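Local coordinates for protein nucleoporin nup120 (Schizosaccharomyces pombe, PDB 4GQ2) that serves as a structural component of the nuclear pore complex, whose nucleoporins can also dock transiently associated nuclear transport factors, at residues K889-N894 with T929-L934; D915-S920 with L943-A948; S838-V843 with K864-V869; V813-E818 with S875-L880; A828-I833 with A847-K852. All blocks are in the same frame, centred on the assembly; numbering follows the deposited sequence.

Contact 1. Residues K889-N894 with T929-L934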
# COMPACT_ATOMS: atom_id res chain seq x y z
N LYS A 889 -8.41 -17.58 36.64
CA LYS A 889 -7.86 -17.61 38.00
C LYS A 889 -8.94 -17.34 39.05
O LYS A 889 -8.95 -17.97 40.11
CB LYS A 889 -6.70 -16.61 38.13
CG LYS A 889 -5.83 -16.84 39.36
CD LYS A 889 -4.61 -15.93 39.36
CE LYS A 889 -3.57 -16.37 38.35
NZ LYS A 889 -2.47 -15.38 38.25
N TYR A 890 -9.85 -16.43 38.74
CA TYR A 890 -10.91 -16.05 39.68
C TYR A 890 -12.30 -16.57 39.30
O TYR A 890 -13.33 -15.94 39.58
CB TYR A 890 -10.85 -14.54 39.94
CG TYR A 890 -9.43 -14.12 40.32
CD1 TYR A 890 -8.79 -14.69 41.43
CD2 TYR A 890 -8.71 -13.20 39.56
CE1 TYR A 890 -7.49 -14.34 41.77
CE2 TYR A 890 -7.41 -12.84 39.89
CZ TYR A 890 -6.81 -13.41 41.00
OH TYR A 890 -5.52 -13.07 41.35
N HIS A 891 -12.31 -17.75 38.65
CA HIS A 891 -13.52 -18.54 38.37
C HIS A 891 -14.60 -17.79 37.63
O HIS A 891 -15.79 -17.92 37.94
CB HIS A 891 -14.08 -19.14 39.66
CG HIS A 891 -13.02 -19.54 40.65
ND1 HIS A 891 -12.28 -20.65 40.52
CD2 HIS A 891 -12.56 -18.90 41.81
CE1 HIS A 891 -11.40 -20.73 41.54
NE2 HIS A 891 -11.58 -19.66 42.33
N HIS A 892 -14.19 -16.99 36.65
CA HIS A 892 -15.11 -16.21 35.82
C HIS A 892 -16.18 -15.50 36.61
O HIS A 892 -17.34 -15.42 36.20
CB HIS A 892 -15.68 -17.07 34.69
CG HIS A 892 -14.61 -17.69 33.82
ND1 HIS A 892 -14.30 -17.19 32.61
CD2 HIS A 892 -13.75 -18.76 34.04
CE1 HIS A 892 -13.30 -17.93 32.07
NE2 HIS A 892 -12.97 -18.88 32.95
N GLN A 893 -15.76 -14.97 37.76
CA GLN A 893 -16.63 -14.22 38.65
C GLN A 893 -15.99 -12.86 38.86
O GLN A 893 -14.76 -12.72 38.74
CB GLN A 893 -16.70 -14.92 40.01
CG GLN A 893 -18.10 -15.11 40.55
CD GLN A 893 -18.63 -16.51 40.30
OE1 GLN A 893 -18.87 -17.26 41.25
NE2 GLN A 893 -18.79 -16.88 39.03
N ASN A 894 -16.81 -11.86 39.17
CA ASN A 894 -16.36 -10.48 39.35
C ASN A 894 -15.59 -10.01 38.13
O ASN A 894 -14.43 -9.59 38.22
CB ASN A 894 -15.48 -10.34 40.60
CG ASN A 894 -16.26 -10.48 41.89
OD1 ASN A 894 -17.29 -9.83 42.09
ND2 ASN A 894 -15.75 -11.30 42.80
N THR A 929 -19.04 -9.87 44.35
CA THR A 929 -19.11 -11.18 45.00
C THR A 929 -17.81 -11.44 45.77
O THR A 929 -16.72 -11.12 45.27
CB THR A 929 -19.36 -12.29 43.96
OG1 THR A 929 -20.74 -12.26 43.57
CG2 THR A 929 -19.03 -13.68 44.50
N ASP A 930 -17.93 -12.00 46.97
CA ASP A 930 -16.78 -12.29 47.82
C ASP A 930 -15.79 -13.25 47.18
O ASP A 930 -16.17 -14.32 46.70
CB ASP A 930 -17.23 -12.83 49.18
CG ASP A 930 -18.07 -11.82 49.96
OD1 ASP A 930 -19.15 -11.43 49.48
OD2 ASP A 930 -17.63 -11.41 51.06
N ASP A 931 -14.53 -12.83 47.15
CA ASP A 931 -13.40 -13.63 46.68
C ASP A 931 -12.17 -13.04 47.37
O ASP A 931 -11.75 -11.92 47.06
CB ASP A 931 -13.26 -13.53 45.15
CG ASP A 931 -12.23 -14.51 44.57
OD1 ASP A 931 -11.11 -14.64 45.12
OD2 ASP A 931 -12.54 -15.14 43.54
N GLU A 932 -11.62 -13.78 48.32
CA GLU A 932 -10.48 -13.30 49.09
C GLU A 932 -9.23 -13.25 48.21
O GLU A 932 -8.42 -12.32 48.30
CB GLU A 932 -10.24 -14.18 50.33
CG GLU A 932 -9.29 -13.57 51.36
CD GLU A 932 -8.98 -14.50 52.52
OE1 GLU A 932 -9.04 -15.74 52.36
OE2 GLU A 932 -8.67 -13.97 53.62
N ASP A 933 -9.08 -14.26 47.36
CA ASP A 933 -7.92 -14.36 46.48
C ASP A 933 -7.88 -13.18 45.52
O ASP A 933 -6.80 -12.65 45.22
CB ASP A 933 -7.94 -15.68 45.71
CG ASP A 933 -7.81 -16.89 46.63
OD1 ASP A 933 -6.86 -16.93 47.44
OD2 ASP A 933 -8.68 -17.79 46.54
N LEU A 934 -9.06 -12.78 45.06
CA LEU A 934 -9.18 -11.64 44.16
C LEU A 934 -8.92 -10.34 44.91
O LEU A 934 -8.18 -9.48 44.42
CB LEU A 934 -10.55 -11.62 43.49
CG LEU A 934 -10.94 -10.44 42.60
CD1 LEU A 934 -9.90 -10.13 41.53
CD2 LEU A 934 -12.30 -10.74 41.98
O HOH W 1 -10.94 -17.42 43.95

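Contact 2. Residues D915-S920 with L943-A948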
# COMPACT_ATOMS: atom_id res chain seq x y z
N ASP A 915 -2.99 6.14 35.89
CA ASP A 915 -4.14 5.39 35.38
C ASP A 915 -4.13 3.96 35.90
O ASP A 915 -5.19 3.40 36.22
CB ASP A 915 -4.13 5.40 33.85
CG ASP A 915 -4.08 6.79 33.27
OD1 ASP A 915 -5.10 7.51 33.32
OD2 ASP A 915 -3.01 7.16 32.74
N ALA A 916 -2.94 3.36 35.98
CA ALA A 916 -2.77 2.03 36.58
C ALA A 916 -3.28 2.00 38.02
O ALA A 916 -3.81 0.99 38.47
CB ALA A 916 -1.31 1.60 36.52
N LEU A 917 -3.11 3.12 38.73
CA LEU A 917 -3.55 3.27 40.11
C LEU A 917 -5.07 3.37 40.13
O LEU A 917 -5.74 2.64 40.87
CB LEU A 917 -2.93 4.52 40.73
CG LEU A 917 -2.68 4.70 42.24
CD1 LEU A 917 -1.94 6.01 42.49
CD2 LEU A 917 -3.94 4.67 43.09
N GLU A 918 -5.61 4.28 39.32
CA GLU A 918 -7.05 4.53 39.27
C GLU A 918 -7.84 3.28 38.88
O GLU A 918 -8.89 3.01 39.46
CB GLU A 918 -7.37 5.72 38.36
CG GLU A 918 -6.88 7.05 38.92
CD GLU A 918 -7.33 8.27 38.12
OE1 GLU A 918 -7.93 8.10 37.04
OE2 GLU A 918 -7.09 9.41 38.59
N PHE A 919 -7.32 2.51 37.93
CA PHE A 919 -7.98 1.27 37.51
C PHE A 919 -7.93 0.20 38.60
O PHE A 919 -8.84 -0.62 38.70
CB PHE A 919 -7.38 0.72 36.20
CG PHE A 919 -7.94 1.37 34.96
CD1 PHE A 919 -9.30 1.37 34.71
CD2 PHE A 919 -7.09 1.99 34.05
CE1 PHE A 919 -9.82 1.97 33.57
CE2 PHE A 919 -7.60 2.59 32.91
CZ PHE A 919 -8.96 2.58 32.67
N SER A 920 -6.86 0.23 39.39
CA SER A 920 -6.71 -0.69 40.52
C SER A 920 -7.75 -0.38 41.59
O SER A 920 -8.37 -1.30 42.14
CB SER A 920 -5.29 -0.62 41.09
OG SER A 920 -5.05 -1.71 41.96
N LEU A 943 -0.94 -1.48 45.94
CA LEU A 943 0.34 -1.15 46.56
C LEU A 943 1.38 -0.90 45.47
O LEU A 943 1.94 0.20 45.38
CB LEU A 943 0.83 -2.28 47.49
CG LEU A 943 0.12 -2.51 48.83
CD1 LEU A 943 0.69 -3.74 49.52
CD2 LEU A 943 0.20 -1.29 49.74
N LYS A 944 1.59 -1.92 44.65
CA LYS A 944 2.51 -1.88 43.52
C LYS A 944 2.34 -0.63 42.64
O LYS A 944 3.32 -0.08 42.14
CB LYS A 944 2.33 -3.16 42.70
CG LYS A 944 3.43 -3.46 41.69
CD LYS A 944 3.28 -4.89 41.19
CE LYS A 944 3.89 -5.07 39.80
NZ LYS A 944 5.35 -4.76 39.78
N THR A 945 1.09 -0.19 42.46
CA THR A 945 0.80 0.92 41.55
C THR A 945 0.91 2.30 42.21
O THR A 945 1.53 3.21 41.63
CB THR A 945 -0.56 0.75 40.84
OG1 THR A 945 -1.60 0.59 41.82
CG2 THR A 945 -0.54 -0.46 39.92
N ALA A 946 0.33 2.44 43.40
CA ALA A 946 0.44 3.67 44.20
C ALA A 946 1.89 4.05 44.44
O ALA A 946 2.28 5.22 44.28
CB ALA A 946 -0.30 3.52 45.52
N CYS A 947 2.70 3.06 44.83
CA CYS A 947 4.12 3.24 45.10
C CYS A 947 4.89 3.76 43.88
O CYS A 947 5.79 4.59 44.02
CB CYS A 947 4.73 1.93 45.61
SG CYS A 947 6.54 1.89 45.75
N ALA A 948 4.52 3.28 42.70
CA ALA A 948 5.19 3.66 41.47
C ALA A 948 4.82 5.07 41.01
O ALA A 948 5.59 5.72 40.30
CB ALA A 948 4.91 2.64 40.38

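Contact 3. Residues S838-V843 with K864-V869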
# COMPACT_ATOMS: atom_id res chain seq x y z
N SER A 838 -17.55 -0.63 16.75
CA SER A 838 -17.84 -0.35 18.16
C SER A 838 -18.04 -1.56 19.08
O SER A 838 -18.35 -1.38 20.25
CB SER A 838 -19.06 0.56 18.27
OG SER A 838 -18.76 1.83 17.74
N ASP A 839 -17.88 -2.77 18.55
CA ASP A 839 -17.86 -3.99 19.38
C ASP A 839 -16.79 -3.87 20.48
O ASP A 839 -15.74 -3.28 20.26
CB ASP A 839 -17.60 -5.24 18.53
CG ASP A 839 -18.56 -5.38 17.35
OD1 ASP A 839 -19.72 -4.92 17.47
OD2 ASP A 839 -18.16 -5.95 16.31
N PRO A 840 -17.07 -4.44 21.67
CA PRO A 840 -16.12 -4.35 22.78
C PRO A 840 -14.69 -4.80 22.46
O PRO A 840 -13.75 -4.10 22.80
CB PRO A 840 -16.76 -5.22 23.86
CG PRO A 840 -18.23 -5.04 23.62
CD PRO A 840 -18.38 -4.96 22.12
N ILE A 841 -14.54 -5.95 21.81
CA ILE A 841 -13.21 -6.43 21.39
C ILE A 841 -12.49 -5.39 20.50
O ILE A 841 -11.29 -5.17 20.65
CB ILE A 841 -13.29 -7.80 20.68
CG1 ILE A 841 -13.83 -8.86 21.64
CG2 ILE A 841 -11.92 -8.24 20.15
CD1 ILE A 841 -14.22 -10.16 20.98
N ALA A 842 -13.24 -4.75 19.60
CA ALA A 842 -12.70 -3.75 18.70
C ALA A 842 -12.21 -2.55 19.47
O ALA A 842 -11.08 -2.09 19.27
CB ALA A 842 -13.75 -3.34 17.67
N VAL A 843 -13.06 -2.05 20.36
CA VAL A 843 -12.75 -0.88 21.17
C VAL A 843 -11.54 -1.15 22.08
O VAL A 843 -10.65 -0.31 22.21
CB VAL A 843 -14.00 -0.40 21.95
CG1 VAL A 843 -13.69 0.88 22.74
CG2 VAL A 843 -15.16 -0.14 20.99
N LYS A 864 -12.27 2.83 29.03
CA LYS A 864 -13.40 3.12 29.91
C LYS A 864 -14.76 3.16 29.20
O LYS A 864 -15.79 3.27 29.85
CB LYS A 864 -13.20 4.44 30.64
CG LYS A 864 -12.01 4.49 31.58
CD LYS A 864 -11.99 5.82 32.34
CE LYS A 864 -10.81 5.89 33.29
NZ LYS A 864 -10.81 7.17 34.05
N THR A 865 -14.76 3.09 27.87
CA THR A 865 -16.01 3.07 27.12
C THR A 865 -16.31 1.66 26.62
O THR A 865 -17.21 1.46 25.80
CB THR A 865 -16.02 4.07 25.95
OG1 THR A 865 -14.95 3.77 25.07
CG2 THR A 865 -15.87 5.51 26.46
N THR A 866 -15.55 0.68 27.11
CA THR A 866 -15.77 -0.72 26.76
C THR A 866 -15.51 -1.63 27.95
O THR A 866 -15.01 -1.19 28.99
CB THR A 866 -14.91 -1.18 25.56
OG1 THR A 866 -15.33 -2.48 25.14
CG2 THR A 866 -13.43 -1.25 25.94
N SER A 867 -15.83 -2.91 27.78
CA SER A 867 -15.60 -3.93 28.79
C SER A 867 -15.40 -5.27 28.10
O SER A 867 -16.01 -5.54 27.07
CB SER A 867 -16.80 -4.01 29.73
OG SER A 867 -16.59 -4.97 30.74
N LEU A 868 -14.54 -6.11 28.68
CA LEU A 868 -14.33 -7.47 28.21
C LEU A 868 -15.18 -8.51 28.98
O LEU A 868 -14.95 -9.71 28.89
CB LEU A 868 -12.84 -7.81 28.29
CG LEU A 868 -11.95 -7.82 27.04
CD1 LEU A 868 -12.51 -7.02 25.86
CD2 LEU A 868 -10.54 -7.37 27.36
N VAL A 869 -16.18 -8.03 29.71
CA VAL A 869 -16.98 -8.87 30.62
C VAL A 869 -17.64 -10.08 29.93
O VAL A 869 -17.78 -11.14 30.55
CB VAL A 869 -18.00 -8.00 31.41
CG1 VAL A 869 -19.28 -8.76 31.73
CG2 VAL A 869 -17.34 -7.48 32.68

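Contact 4. Residues V813-E818 with S875-L880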
# COMPACT_ATOMS: atom_id res chain seq x y z
N VAL A 813 -12.40 -6.53 9.93
CA VAL A 813 -11.44 -5.48 10.31
C VAL A 813 -10.78 -5.86 11.62
O VAL A 813 -9.56 -5.83 11.74
CB VAL A 813 -12.10 -4.09 10.43
CG1 VAL A 813 -11.12 -3.08 10.98
CG2 VAL A 813 -12.62 -3.63 9.08
N THR A 814 -11.59 -6.26 12.60
CA THR A 814 -11.07 -6.63 13.90
C THR A 814 -10.08 -7.79 13.77
O THR A 814 -8.98 -7.73 14.32
CB THR A 814 -12.19 -6.98 14.89
OG1 THR A 814 -13.11 -5.89 14.96
CG2 THR A 814 -11.61 -7.24 16.26
N GLU A 815 -10.47 -8.81 13.01
CA GLU A 815 -9.64 -9.98 12.78
C GLU A 815 -8.29 -9.61 12.16
O GLU A 815 -7.25 -10.01 12.67
CB GLU A 815 -10.36 -10.99 11.88
CG GLU A 815 -11.54 -11.69 12.54
CD GLU A 815 -12.21 -12.71 11.63
OE1 GLU A 815 -11.71 -12.96 10.51
OE2 GLU A 815 -13.25 -13.27 12.04
N LEU A 816 -8.32 -8.85 11.07
CA LEU A 816 -7.09 -8.51 10.38
C LEU A 816 -6.19 -7.63 11.25
O LEU A 816 -5.01 -7.94 11.43
CB LEU A 816 -7.35 -7.88 9.01
CG LEU A 816 -6.12 -7.36 8.25
CD1 LEU A 816 -5.09 -8.47 8.07
CD2 LEU A 816 -6.52 -6.76 6.91
N VAL A 817 -6.77 -6.56 11.80
CA VAL A 817 -6.02 -5.63 12.66
C VAL A 817 -5.45 -6.32 13.90
O VAL A 817 -4.30 -6.06 14.31
CB VAL A 817 -6.87 -4.40 13.06
CG1 VAL A 817 -6.12 -3.51 14.04
CG2 VAL A 817 -7.26 -3.60 11.83
N GLU A 818 -6.24 -7.23 14.48
CA GLU A 818 -5.82 -7.97 15.67
C GLU A 818 -4.56 -8.78 15.38
O GLU A 818 -3.63 -8.80 16.18
CB GLU A 818 -6.96 -8.86 16.21
CG GLU A 818 -6.77 -9.34 17.64
CD GLU A 818 -6.21 -10.75 17.75
OE1 GLU A 818 -6.05 -11.43 16.71
OE2 GLU A 818 -5.93 -11.19 18.88
N SER A 875 -12.15 -17.83 22.23
CA SER A 875 -10.88 -18.46 21.86
C SER A 875 -10.12 -17.75 20.74
O SER A 875 -8.89 -17.81 20.69
CB SER A 875 -11.12 -19.92 21.46
OG SER A 875 -12.00 -19.99 20.36
N GLN A 876 -10.86 -17.07 19.86
CA GLN A 876 -10.34 -16.60 18.56
C GLN A 876 -9.24 -15.53 18.60
O GLN A 876 -8.37 -15.49 17.70
CB GLN A 876 -11.49 -16.12 17.67
CG GLN A 876 -11.14 -16.14 16.19
CD GLN A 876 -12.11 -15.35 15.33
OE1 GLN A 876 -11.74 -14.32 14.76
NE2 GLN A 876 -13.35 -15.82 15.23
N PHE A 877 -9.28 -14.67 19.62
CA PHE A 877 -8.39 -13.52 19.70
C PHE A 877 -7.37 -13.67 20.81
O PHE A 877 -7.70 -13.60 21.99
CB PHE A 877 -9.18 -12.23 19.92
CG PHE A 877 -10.26 -12.00 18.90
CD1 PHE A 877 -9.95 -11.51 17.64
CD2 PHE A 877 -11.59 -12.26 19.21
CE1 PHE A 877 -10.95 -11.29 16.70
CE2 PHE A 877 -12.60 -12.03 18.28
CZ PHE A 877 -12.27 -11.54 17.02
N ALA A 878 -6.12 -13.86 20.41
CA ALA A 878 -5.02 -14.01 21.35
C ALA A 878 -4.72 -12.75 22.18
O ALA A 878 -4.02 -12.85 23.19
CB ALA A 878 -3.76 -14.47 20.62
N VAL A 879 -5.23 -11.59 21.77
CA VAL A 879 -5.07 -10.37 22.59
C VAL A 879 -5.84 -10.48 23.91
O VAL A 879 -5.58 -9.74 24.84
CB VAL A 879 -5.48 -9.05 21.87
CG1 VAL A 879 -4.44 -8.64 20.85
CG2 VAL A 879 -6.87 -9.16 21.25
N LEU A 880 -6.79 -11.41 23.97
CA LEU A 880 -7.63 -11.60 25.15
C LEU A 880 -6.99 -12.51 26.21
O LEU A 880 -7.54 -12.65 27.30
CB LEU A 880 -9.01 -12.14 24.76
CG LEU A 880 -9.89 -11.31 23.82
CD1 LEU A 880 -11.29 -11.91 23.73
CD2 LEU A 880 -9.97 -9.86 24.26
O HOH W 2 -5.50 -14.17 17.32

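Contact 5. Residues A828-I833 with A847-K852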
# COMPACT_ATOMS: atom_id res chain seq x y z
N ALA A 828 0.81 0.17 11.03
CA ALA A 828 -0.29 -0.33 10.20
C ALA A 828 -1.61 -0.23 10.93
O ALA A 828 -2.57 0.36 10.42
CB ALA A 828 -0.03 -1.77 9.79
N CYS A 829 -1.65 -0.79 12.14
CA CYS A 829 -2.84 -0.75 13.00
C CYS A 829 -3.39 0.67 13.20
O CYS A 829 -4.60 0.92 13.03
CB CYS A 829 -2.49 -1.35 14.36
SG CYS A 829 -2.14 -3.12 14.31
N MET A 830 -2.47 1.58 13.53
CA MET A 830 -2.79 2.98 13.79
C MET A 830 -3.33 3.67 12.53
O MET A 830 -4.25 4.47 12.58
CB MET A 830 -1.55 3.71 14.32
CG MET A 830 -1.83 5.10 14.84
SD MET A 830 -2.91 5.12 16.30
CE MET A 830 -2.95 6.88 16.62
N GLN A 831 -2.75 3.32 11.39
CA GLN A 831 -3.20 3.82 10.10
C GLN A 831 -4.63 3.37 9.86
O GLN A 831 -5.44 4.12 9.30
CB GLN A 831 -2.29 3.28 8.99
CG GLN A 831 -1.97 4.28 7.89
CD GLN A 831 -0.86 5.25 8.28
OE1 GLN A 831 -0.01 4.94 9.12
NE2 GLN A 831 -0.87 6.43 7.68
N LEU A 832 -4.94 2.14 10.30
CA LEU A 832 -6.23 1.48 10.00
C LEU A 832 -7.27 1.62 11.10
O LEU A 832 -8.40 1.13 10.96
CB LEU A 832 -6.00 -0.01 9.70
CG LEU A 832 -5.14 -0.37 8.49
CD1 LEU A 832 -4.74 -1.83 8.56
CD2 LEU A 832 -5.85 -0.05 7.18
N ILE A 833 -6.89 2.27 12.21
CA ILE A 833 -7.73 2.28 13.41
C ILE A 833 -9.14 2.85 13.22
O ILE A 833 -10.05 2.49 13.95
CB ILE A 833 -7.01 3.00 14.59
CG1 ILE A 833 -7.53 2.47 15.93
CG2 ILE A 833 -7.08 4.53 14.44
CD1 ILE A 833 -6.66 2.84 17.11
N ALA A 847 -7.83 0.63 22.03
CA ALA A 847 -7.09 1.05 23.22
C ALA A 847 -5.65 0.54 23.24
O ALA A 847 -4.72 1.29 23.52
CB ALA A 847 -7.84 0.61 24.47
N LEU A 848 -5.46 -0.75 22.94
CA LEU A 848 -4.12 -1.32 22.86
C LEU A 848 -3.26 -0.64 21.80
O LEU A 848 -2.07 -0.42 22.01
CB LEU A 848 -4.18 -2.81 22.57
CG LEU A 848 -4.84 -3.75 23.58
CD1 LEU A 848 -4.83 -5.12 22.95
CD2 LEU A 848 -4.12 -3.76 24.92
N ILE A 849 -3.85 -0.34 20.64
CA ILE A 849 -3.13 0.31 19.55
C ILE A 849 -2.69 1.71 19.99
O ILE A 849 -1.51 2.06 19.87
CB ILE A 849 -3.99 0.39 18.26
CG1 ILE A 849 -4.26 -1.00 17.69
CG2 ILE A 849 -3.31 1.27 17.21
CD1 ILE A 849 -5.51 -1.08 16.82
N TYR A 850 -3.62 2.49 20.53
CA TYR A 850 -3.26 3.81 21.05
C TYR A 850 -2.19 3.69 22.11
O TYR A 850 -1.27 4.51 22.15
CB TYR A 850 -4.46 4.53 21.65
CG TYR A 850 -5.47 5.07 20.66
CD1 TYR A 850 -5.07 5.86 19.58
CD2 TYR A 850 -6.82 4.84 20.86
CE1 TYR A 850 -6.01 6.37 18.69
CE2 TYR A 850 -7.76 5.34 19.99
CZ TYR A 850 -7.36 6.10 18.91
OH TYR A 850 -8.33 6.56 18.07
N LEU A 851 -2.31 2.68 22.97
CA LEU A 851 -1.35 2.49 24.05
C LEU A 851 0.04 2.33 23.46
O LEU A 851 0.98 3.01 23.87
CB LEU A 851 -1.70 1.28 24.91
CG LEU A 851 -1.81 1.45 26.43
CD1 LEU A 851 -1.57 0.12 27.12
CD2 LEU A 851 -0.87 2.51 26.97
N LYS A 852 0.14 1.46 22.45
CA LYS A 852 1.42 1.22 21.77
C LYS A 852 1.94 2.42 20.97
O LYS A 852 3.12 2.51 20.68
CB LYS A 852 1.31 -0.01 20.85
CG LYS A 852 1.19 -1.34 21.60
CD LYS A 852 2.49 -1.72 22.30
CE LYS A 852 2.32 -2.98 23.13
NZ LYS A 852 3.47 -3.17 24.05

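Contact 1. Residues K889-N894 with T929-L934
N894 grips T929 with both ends of its amide. ND2 donates to T929 O at 2.7 Å, nearly straight (162°) and close to the amide's own plane, while OD1 accepts T929 N on a lone pair at 2.9 Å through a more bent approach. OD1 also takes the N-H of E928, so three bonds fix the rotation of the amide. Next to the amide the packing is dense. L934, its CG anti to the backbone N (chi1 175°), splits its methyls between two partners: CD2 lies 3.5 Å from N894 CB, and CD1 sits over one face of the Y890 ring, 4.2 Å from its centroid, in a CH-pi contact. The opposite face of that ring carries K889 CG. Both segments are helix boundaries within the HEAT-repeat region. A Schellman motif with H891 as its positive-phi residue ends helix 881-889, and D931 is the N-cap of helix 932-949, its OD1 accepting L934 N at 2.8 Å. The flank beyond D931 is looser and exposed. There H891 and D931 meet mainly through a water, which donates to D931 OD2 at 2.8 Å and accepts a weak bond from H891 NE2. At the other end, Q893 CG only grazes T929 CG2 at 4.3 Å.

Contact 2. Residues D915-S920 with L943-A948
T945 stands against the backbone of helix 913-925 where L917 passes it, the two CA atoms only 5.1 Å apart. Its OG1 lies 3.7 Å from L917 CA and 4.0 Å from S920 CB, and its methyl CG2 rests against A916, 4.0 Å from A916 CB and close to A916 O. Beside this, L917 reaches along the flank of the partner helix: with CG anti to the backbone N (chi1 -154°), the branch lies over A946, its CD1 3.8 Å from A946 CA and its CG 4.2 Å from A946 CB. The contact joins the last two helices of the chain, 913-925 and 932-949, a roughly antiparallel pair in the HEAT-repeat region. The segment axes run at 147° to each other and come within 8.4 Å, a closeness that fits the alanine, serine and threonine side chains at the interface. A second shell sets the polar groups. T945 OG1, placed between its own N and carbonyl carbon (chi1 55°), is hydrogen-bonded to the carbonyl oxygens of E941 and T942 one turn back, and S920 OG pairs with T942 OG1. A valine in place of T945 would probably leave the E941 and T942 carbonyls without this hydroxyl. Farther out, helix 895-909 borders the same seam: S904 OG is hydrogen-bonded to A916 O, and the S904 side chain touches both S920 and T945. Away from this contact, D915 is salt-bridged through OD1 to a basic side chain of another protein chain.

Contact 3. Residues S838-V843 with K864-V869
The start of helix 840-852, in the HEAT-repeat region, is met here by the irregular chain that follows helix 856-864. D839 occupies the N-cap position and P840 opens the helix; across from them T866 gives the largest share from the facing chain. Its hydroxyl points at the first turn: OG1, anti to the backbone N of T866 (chi1 -170°), donates to P840 O at 3.3 Å. The approach is far from the line of the C=O bond, with an angle of only 96° at the oxygen and a tilt of 22° from the carbonyl plane. The same OG1 lies 3.1 Å from P840 CA, and P840 CB is 3.3 Å from S867 O, so CA and CB of the proline lie against two oxygens of the facing chain. T866 and V843 run past one another in opposite senses, V843 CG1 lying 3.7 Å from T866 CB. Farther along, S867 turns its side chain from the helix and closes an ST turn, its OG accepting V869 N at 3.3 Å. Y899 of helix 895-909 touches T866 and L868, and Y871 touches P840. The single hydroxyl bond is long and comes in from the side of the carbonyl, which suggests that it adds only modestly to the hold; the attachment probably rests as much on close carbon-oxygen contacts round the proline and on the apolar face between V843 and T866.

Contact 4. Residues V813-E818 with S875-L880
E818 reaches from helix 812-822 to the loop before helix 881-889, joining two parts of the HEAT-repeat region that lie 57 residues apart. From CB the chain leaves with CG anti to the backbone N (chi1 -163°), which carries it out to the loop, and then bends at chi2. CG touches two apolar groups, V879 CG2 at 3.6 Å and, from another direction, F877 CD1 at 3.8 Å. CD follows at the edge of the F877 ring, in its plane, while the carboxylate and ring planes stand 78° apart. At the tip the two oxygens have separate tasks. OE2 accepts V879 N at 3.0 Å along a fairly straight bond (155°), met nearly along the C-O axis; the neighbouring A878 N is close too but badly angled for bonding. E818 OE1 takes a hydrogen from a water whose oxygen is 2.9 Å away. The same water also donates to the backbone O of Q876. The buried carboxylate therefore has a partner on each oxygen, and its negative charge would probably be eased by the amide and the water. T814 flanks the same ring with CG2 4.1 Å from F877 CE1, and I841 of helix 840-852 also touches F877. A878 N, which the glutamate does not bind directly, instead donates to the bridging water, 3.2 Å from its oxygen.

Contact 5. Residues A828-I833 with A847-K852
I849 pushes into the hollow between C829, M830 and I833, a bump on helix 840-852 received by three residues of the facing segment. Its two branches part: CG1, beside the backbone N, leads to C829, lying 3.8 Å from C829 CB, while CG2 faces M830 and I833 and meets I833 CD1 at 3.7 Å. A second bump comes from the other side. I833 runs out extended and sets its CD1 methyl over the centre of the Y850 ring, 3.8 Å from the centroid and 13° off the ring normal, a CH-pi contact square on the face. That methyl thus fills the notch between I849 and Y850, and I833 and I849 lie alongside, pointing opposite ways. M830 closes the rim. Bent at chi2 (65°), it brings CE to the edge of the same ring, 3.7 Å from Y850 CE1, with SD 5.0 Å from the centroid in an oblique Met-aromatic contact. An alanine at Y850 would probably leave the I833 methyl without the face it rests on and free the M830 thioether end to turn. The pair, helix 826-832 and helix 840-852, belongs to the HEAT-repeat region, the segment axes crossing at 122° with 9.6 Å between them. Around it, V817 of helix 812-822 touches I849, and A859 and C862 of helix 856-864 touch Y850. Helix 719-739 packs on L832 of helix 826-832, and another protein chain packs against M830 and Y850.

Followed from the N terminus, the first segment is 813-818 on helix 812-822, which waits for 875-880 to close contact 4, the longest of the five loops. Within that loop lie contacts 5 and 3, which cross one another: both use helix 840-852, its later part facing 828-833 and its first turn facing 864-869. Contact 4 touches both, through F877 on I841 and V817 on I849. Next, 889-894 opens contact 1 and 915-920 opens contact 2; these cross as well, closing on the start and the later part of helix 932-949. F919 packs on K864, linking contact 2 to contact 3 and thus the last helices to the earlier ones.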